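Long-range contact in YkuI protein (Bacillus subtilis, PDB 2BAS), which probably hydrolyses the bacterial second messenger cyclic di-GMP through its EAL domain: residues 177-189 and 212-226. Residues are numbered along the deposited sequence; the frame is centred on the assembly and turned at random.
Sequences NIGKESSNLDRIA and YEHVLYSISLLARKI
I219 pushes its CD1 methyl against the bare backbone of G179, 3.6 Å from CA, while CD2 of L216 comes to 3.9 Å from the same carbon. With no side chain, G179 forms the hollow that takes these methyls, and its positive phi (101°) suits glycine. Beside this hollow V215 sets CG1 3.7 Å from G179 O, and the Y212 ring turns its edge to that carbonyl. L216 CG rests over one face of the ring, offset toward the rim. Branching at CB lets I219 use a second methyl: its CG2 meets CG2 of I178, 3.7 Å away. The loop after strand 172-178 leads to helix 185-191, then strand 195-199 and helix 211-226, successive beta-alpha units of the EAL barrel; segments 185-189 and 212-226 of these helices lie at 22° to each other. Between them L222, with CG anti to its backbone N (chi1 172°), extends CD2 to 3.5 Å from CD2 of L185, whose other neighbours include I219 of the second subunit. At the far end, I188 CG2 meets I226 CD1 at 3.9 Å, the two side chains crossing nearly at right angles. S218 donates its OG hydrogen back to V215 O, a carbonyl that I219 N also uses.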
loop_
_atom_site.group_PDB
_atom_site.type_symbol
_atom_site.label_atom_id
_atom_site.label_comp_id
_atom_site.label_asym_id
_atom_site.label_seq_id
_atom_site.Cartn_x
_atom_site.Cartn_y
_atom_site.Cartn_z
ATOM N N ASN A 177 6.424 -4.394 -14.416
ATOM C CA ASN A 177 4.979 -4.751 -14.327
ATOM C C ASN A 177 4.413 -4.659 -12.899
ATOM O O ASN A 177 3.771 -5.592 -12.395
ATOM C CB ASN A 177 4.748 -6.195 -14.782
ATOM C CG ASN A 177 5.192 -6.457 -16.218
ATOM O OD1 ASN A 177 5.459 -5.515 -16.962
ATOM N ND2 ASN A 177 5.289 -7.698 -16.658
ATOM N N ILE A 178 4.636 -3.548 -12.248
ATOM C CA ILE A 178 4.126 -3.363 -10.884
ATOM C C ILE A 178 2.689 -2.815 -10.939
ATOM O O ILE A 178 2.357 -1.976 -11.795
ATOM C CB ILE A 178 5.020 -2.397 -10.106
ATOM C CG1 ILE A 178 6.444 -2.933 -9.923
ATOM C CG2 ILE A 178 4.499 -2.103 -8.696
ATOM C CD1 ILE A 178 6.488 -4.282 -9.195
ATOM N N GLY A 179 1.895 -3.332 -10.012
ATOM C CA GLY A 179 0.483 -2.961 -9.851
ATOM C C GLY A 179 -0.442 -4.018 -10.463
ATOM O O GLY A 179 -1.508 -4.333 -9.911
ATOM N N LYS A 180 -0.006 -4.546 -11.579
ATOM C CA LYS A 180 -0.785 -5.521 -12.336
ATOM C C LYS A 180 -0.375 -6.993 -12.071
ATOM O O LYS A 180 -0.855 -7.660 -11.152
ATOM C CB LYS A 180 -0.620 -5.231 -13.831
ATOM C CG LYS A 180 -1.506 -6.100 -14.723
ATOM C CD LYS A 180 -2.897 -5.507 -14.972
ATOM C CE LYS A 180 -3.644 -6.215 -16.107
ATOM N NZ LYS A 180 -4.945 -5.608 -16.415
ATOM N N GLU A 181 0.507 -7.496 -12.875
ATOM C CA GLU A 181 0.912 -8.906 -12.790
ATOM C C GLU A 181 1.900 -9.157 -11.662
ATOM O O GLU A 181 1.911 -10.223 -11.034
ATOM C CB GLU A 181 1.515 -9.286 -14.110
ATOM C CG GLU A 181 1.299 -8.183 -15.150
ATOM C CD GLU A 181 0.382 -8.590 -16.307
ATOM O OE1 GLU A 181 0.195 -7.777 -17.290
ATOM O OE2 GLU A 181 -0.200 -9.741 -16.304
ATOM N N SER A 182 2.712 -8.203 -11.412
ATOM C CA SER A 182 3.670 -8.311 -10.344
ATOM C C SER A 182 3.292 -7.287 -9.295
ATOM O O SER A 182 3.852 -6.191 -9.248
ATOM C CB SER A 182 5.074 -8.051 -10.874
ATOM O OG SER A 182 5.974 -7.909 -9.790
ATOM N N SER A 183 2.331 -7.672 -8.472
ATOM C CA SER A 183 1.833 -6.799 -7.403
ATOM C C SER A 183 1.837 -7.531 -6.054
ATOM O O SER A 183 0.792 -7.981 -5.562
ATOM C CB SER A 183 0.400 -6.336 -7.717
ATOM O OG SER A 183 -0.472 -7.451 -7.841
ATOM N N ASN A 184 3.033 -7.623 -5.495
ATOM C CA ASN A 184 3.259 -8.268 -4.191
ATOM C C ASN A 184 4.157 -7.381 -3.319
ATOM O O ASN A 184 5.335 -7.150 -3.636
ATOM C CB ASN A 184 3.935 -9.630 -4.370
ATOM C CG ASN A 184 3.833 -10.508 -3.116
ATOM O OD1 ASN A 184 3.893 -9.994 -2.000
ATOM N ND2 ASN A 184 3.679 -11.814 -3.233
ATOM N N LEU A 185 3.556 -6.831 -2.259
ATOM C CA LEU A 185 4.225 -5.973 -1.282
ATOM C C LEU A 185 5.391 -6.666 -0.559
ATOM O O LEU A 185 6.498 -6.123 -0.490
ATOM C CB LEU A 185 3.206 -5.462 -0.263
ATOM C CG LEU A 185 2.007 -4.675 -0.815
ATOM C CD1 LEU A 185 0.914 -4.544 0.230
ATOM C CD2 LEU A 185 2.402 -3.297 -1.339
ATOM N N ASP A 186 5.135 -7.866 -0.034
ATOM C CA ASP A 186 6.152 -8.657 0.665
ATOM C C ASP A 186 7.443 -8.728 -0.143
ATOM O O ASP A 186 8.531 -8.752 0.425
ATOM C CB ASP A 186 5.651 -10.091 0.944
ATOM C CG ASP A 186 4.884 -10.226 2.270
ATOM O OD1 ASP A 186 5.294 -11.064 3.102
ATOM O OD2 ASP A 186 3.872 -9.523 2.490
ATOM N N ARG A 187 7.306 -8.739 -1.464
ATOM C CA ARG A 187 8.430 -9.000 -2.361
ATOM C C ARG A 187 9.219 -7.770 -2.769
ATOM O O ARG A 187 10.460 -7.809 -2.848
ATOM C CB ARG A 187 7.946 -9.785 -3.578
ATOM C CG ARG A 187 7.669 -11.230 -3.226
ATOM C CD ARG A 187 6.992 -11.986 -4.328
ATOM N NE ARG A 187 7.256 -13.414 -4.181
ATOM C CZ ARG A 187 7.890 -14.156 -5.084
ATOM N NH1 ARG A 187 8.300 -13.621 -6.232
ATOM N NH2 ARG A 187 8.081 -15.449 -4.849
ATOM N N ILE A 188 8.492 -6.718 -3.009
ATOM C CA ILE A 188 9.084 -5.404 -3.275
ATOM C C ILE A 188 9.994 -4.978 -2.112
ATOM O O ILE A 188 11.153 -4.593 -2.313
ATOM C CB ILE A 188 7.975 -4.354 -3.446
ATOM C CG1 ILE A 188 7.136 -4.583 -4.715
ATOM C CG2 ILE A 188 8.522 -2.924 -3.543
ATOM C CD1 ILE A 188 5.848 -3.755 -4.756
ATOM N N ALA A 189 9.438 -5.066 -0.918
ATOM C CA ALA A 189 10.135 -4.671 0.323
ATOM C C ALA A 189 11.402 -5.513 0.572
ATOM O O ALA A 189 12.447 -4.987 0.973
ATOM C CB ALA A 189 9.209 -4.840 1.528
ATOM N N TYR A 212 -7.891 -0.948 -9.164
ATOM C CA TYR A 212 -6.543 -0.709 -9.693
ATOM C C TYR A 212 -5.851 0.539 -9.143
ATOM O O TYR A 212 -4.649 0.504 -8.842
ATOM C CB TYR A 212 -6.538 -0.694 -11.228
ATOM C CG TYR A 212 -5.147 -0.599 -11.816
ATOM C CD1 TYR A 212 -4.237 -1.645 -11.666
ATOM C CD2 TYR A 212 -4.732 0.541 -12.512
ATOM C CE1 TYR A 212 -2.954 -1.568 -12.196
ATOM C CE2 TYR A 212 -3.438 0.628 -13.051
ATOM C CZ TYR A 212 -2.559 -0.436 -12.883
ATOM O OH TYR A 212 -1.286 -0.382 -13.400
ATOM N N GLU A 213 -6.603 1.632 -9.012
ATOM C CA GLU A 213 -6.059 2.868 -8.464
ATOM C C GLU A 213 -5.759 2.750 -6.955
ATOM O O GLU A 213 -4.829 3.365 -6.442
ATOM C CB GLU A 213 -6.989 4.034 -8.753
ATOM C CG GLU A 213 -6.249 5.359 -8.872
ATOM C CD GLU A 213 -7.051 6.465 -9.568
ATOM O OE1 GLU A 213 -8.025 6.169 -10.309
ATOM O OE2 GLU A 213 -6.679 7.646 -9.368
ATOM N N HIS A 214 -6.519 1.935 -6.244
ATOM C CA HIS A 214 -6.206 1.726 -4.849
ATOM C C HIS A 214 -4.929 0.903 -4.671
ATOM O O HIS A 214 -4.091 1.235 -3.836
ATOM C CB HIS A 214 -7.380 1.110 -4.117
ATOM C CG HIS A 214 -8.555 2.026 -4.010
ATOM N ND1 HIS A 214 -9.860 1.569 -3.991
ATOM C CD2 HIS A 214 -8.627 3.375 -3.932
ATOM C CE1 HIS A 214 -10.683 2.597 -3.872
ATOM N NE2 HIS A 214 -9.959 3.704 -3.841
ATOM N N VAL A 215 -4.768 -0.144 -5.475
ATOM C CA VAL A 215 -3.558 -0.958 -5.447
ATOM C C VAL A 215 -2.314 -0.111 -5.718
ATOM O O VAL A 215 -1.320 -0.237 -5.007
ATOM C CB VAL A 215 -3.634 -2.148 -6.442
ATOM C CG1 VAL A 215 -2.269 -2.831 -6.597
ATOM C CG2 VAL A 215 -4.715 -3.161 -6.010
ATOM N N LEU A 216 -2.371 0.755 -6.731
ATOM C CA LEU A 216 -1.247 1.639 -7.044
ATOM C C LEU A 216 -0.930 2.587 -5.901
ATOM O O LEU A 216 0.239 2.870 -5.618
ATOM C CB LEU A 216 -1.506 2.440 -8.327
ATOM C CG LEU A 216 -1.420 1.664 -9.647
ATOM C CD1 LEU A 216 -1.548 2.619 -10.822
ATOM C CD2 LEU A 216 -0.123 0.843 -9.753
ATOM N N TYR A 217 -1.985 3.077 -5.258
ATOM C CA TYR A 217 -1.865 3.981 -4.122
ATOM C C TYR A 217 -1.087 3.350 -2.947
ATOM O O TYR A 217 -0.197 3.996 -2.386
ATOM C CB TYR A 217 -3.260 4.500 -3.712
ATOM C CG TYR A 217 -3.377 5.025 -2.301
ATOM C CD1 TYR A 217 -2.892 6.292 -1.955
ATOM C CD2 TYR A 217 -3.996 4.251 -1.304
ATOM C CE1 TYR A 217 -3.020 6.775 -0.633
ATOM C CE2 TYR A 217 -4.123 4.715 0.009
ATOM C CZ TYR A 217 -3.638 5.972 0.336
ATOM O OH TYR A 217 -3.769 6.414 1.631
ATOM N N SER A 218 -1.390 2.102 -2.599
ATOM C CA SER A 218 -0.660 1.431 -1.526
ATOM C C SER A 218 0.784 1.118 -1.918
ATOM O O SER A 218 1.691 1.148 -1.071
ATOM C CB SER A 218 -1.374 0.160 -1.057
ATOM O OG SER A 218 -1.230 -0.875 -2.007
ATOM N N ILE A 219 0.997 0.814 -3.194
ATOM C CA ILE A 219 2.345 0.576 -3.706
ATOM C C ILE A 219 3.159 1.874 -3.653
ATOM O O ILE A 219 4.333 1.870 -3.275
ATOM C CB ILE A 219 2.306 0.000 -5.137
ATOM C CG1 ILE A 219 1.788 -1.443 -5.092
ATOM C CG2 ILE A 219 3.691 0.075 -5.784
ATOM C CD1 ILE A 219 1.471 -2.076 -6.458
ATOM N N SER A 220 2.515 2.975 -4.031
ATOM C CA SER A 220 3.117 4.304 -4.020
ATOM C C SER A 220 3.665 4.655 -2.622
ATOM O O SER A 220 4.788 5.152 -2.493
ATOM C CB SER A 220 2.057 5.319 -4.461
ATOM O OG SER A 220 2.597 6.592 -4.743
ATOM N N LEU A 221 2.867 4.377 -1.586
ATOM C CA LEU A 221 3.242 4.641 -0.194
ATOM C C LEU A 221 4.447 3.844 0.242
ATOM O O LEU A 221 5.409 4.408 0.768
ATOM C CB LEU A 221 2.104 4.297 0.771
ATOM C CG LEU A 221 0.818 5.118 0.771
ATOM C CD1 LEU A 221 -0.056 4.585 1.892
ATOM C CD2 LEU A 221 1.066 6.628 0.915
ATOM N N LEU A 222 4.367 2.527 0.057
ATOM C CA LEU A 222 5.455 1.620 0.387
ATOM C C LEU A 222 6.745 2.091 -0.271
ATOM O O LEU A 222 7.822 2.007 0.342
ATOM C CB LEU A 222 5.111 0.187 -0.040
ATOM C CG LEU A 222 6.177 -0.915 0.040
ATOM C CD1 LEU A 222 6.662 -1.112 1.465
ATOM C CD2 LEU A 222 5.637 -2.220 -0.494
ATOM N N ALA A 223 6.622 2.603 -1.497
ATOM C CA ALA A 223 7.776 3.060 -2.274
ATOM C C ALA A 223 8.394 4.304 -1.662
ATOM O O ALA A 223 9.617 4.466 -1.663
ATOM C CB ALA A 223 7.392 3.322 -3.716
ATOM N N ARG A 224 7.561 5.188 -1.129
ATOM C CA ARG A 224 8.086 6.394 -0.514
ATOM C C ARG A 224 8.866 6.003 0.733
ATOM O O ARG A 224 9.941 6.551 1.002
ATOM C CB ARG A 224 6.960 7.354 -0.148
ATOM C CG ARG A 224 7.356 8.810 -0.272
ATOM C CD ARG A 224 6.195 9.721 0.053
ATOM N NE ARG A 224 6.014 9.907 1.489
ATOM C CZ ARG A 224 6.522 10.927 2.171
ATOM N NH1 ARG A 224 7.253 11.842 1.545
ATOM N NH2 ARG A 224 6.306 11.026 3.475
ATOM N N LYS A 225 8.317 5.041 1.480
ATOM C CA LYS A 225 8.950 4.553 2.705
ATOM C C LYS A 225 10.304 3.862 2.491
ATOM O O LYS A 225 11.225 4.077 3.272
ATOM C CB LYS A 225 8.001 3.674 3.539
ATOM C CG LYS A 225 7.424 4.396 4.765
ATOM C CD LYS A 225 6.063 5.019 4.499
ATOM C CE LYS A 225 5.711 6.162 5.460
ATOM N NZ LYS A 225 5.748 5.858 6.920
ATOM N N ILE A 226 10.426 3.073 1.425
ATOM C CA ILE A 226 11.635 2.257 1.195
ATOM C C ILE A 226 12.635 2.858 0.209
ATOM O O ILE A 226 13.747 2.360 0.073
ATOM C CB ILE A 226 11.294 0.803 0.741
ATOM C CG1 ILE A 226 10.572 0.806 -0.621
ATOM C CG2 ILE A 226 10.488 0.071 1.819
ATOM C CD1 ILE A 226 10.647 -0.498 -1.371
#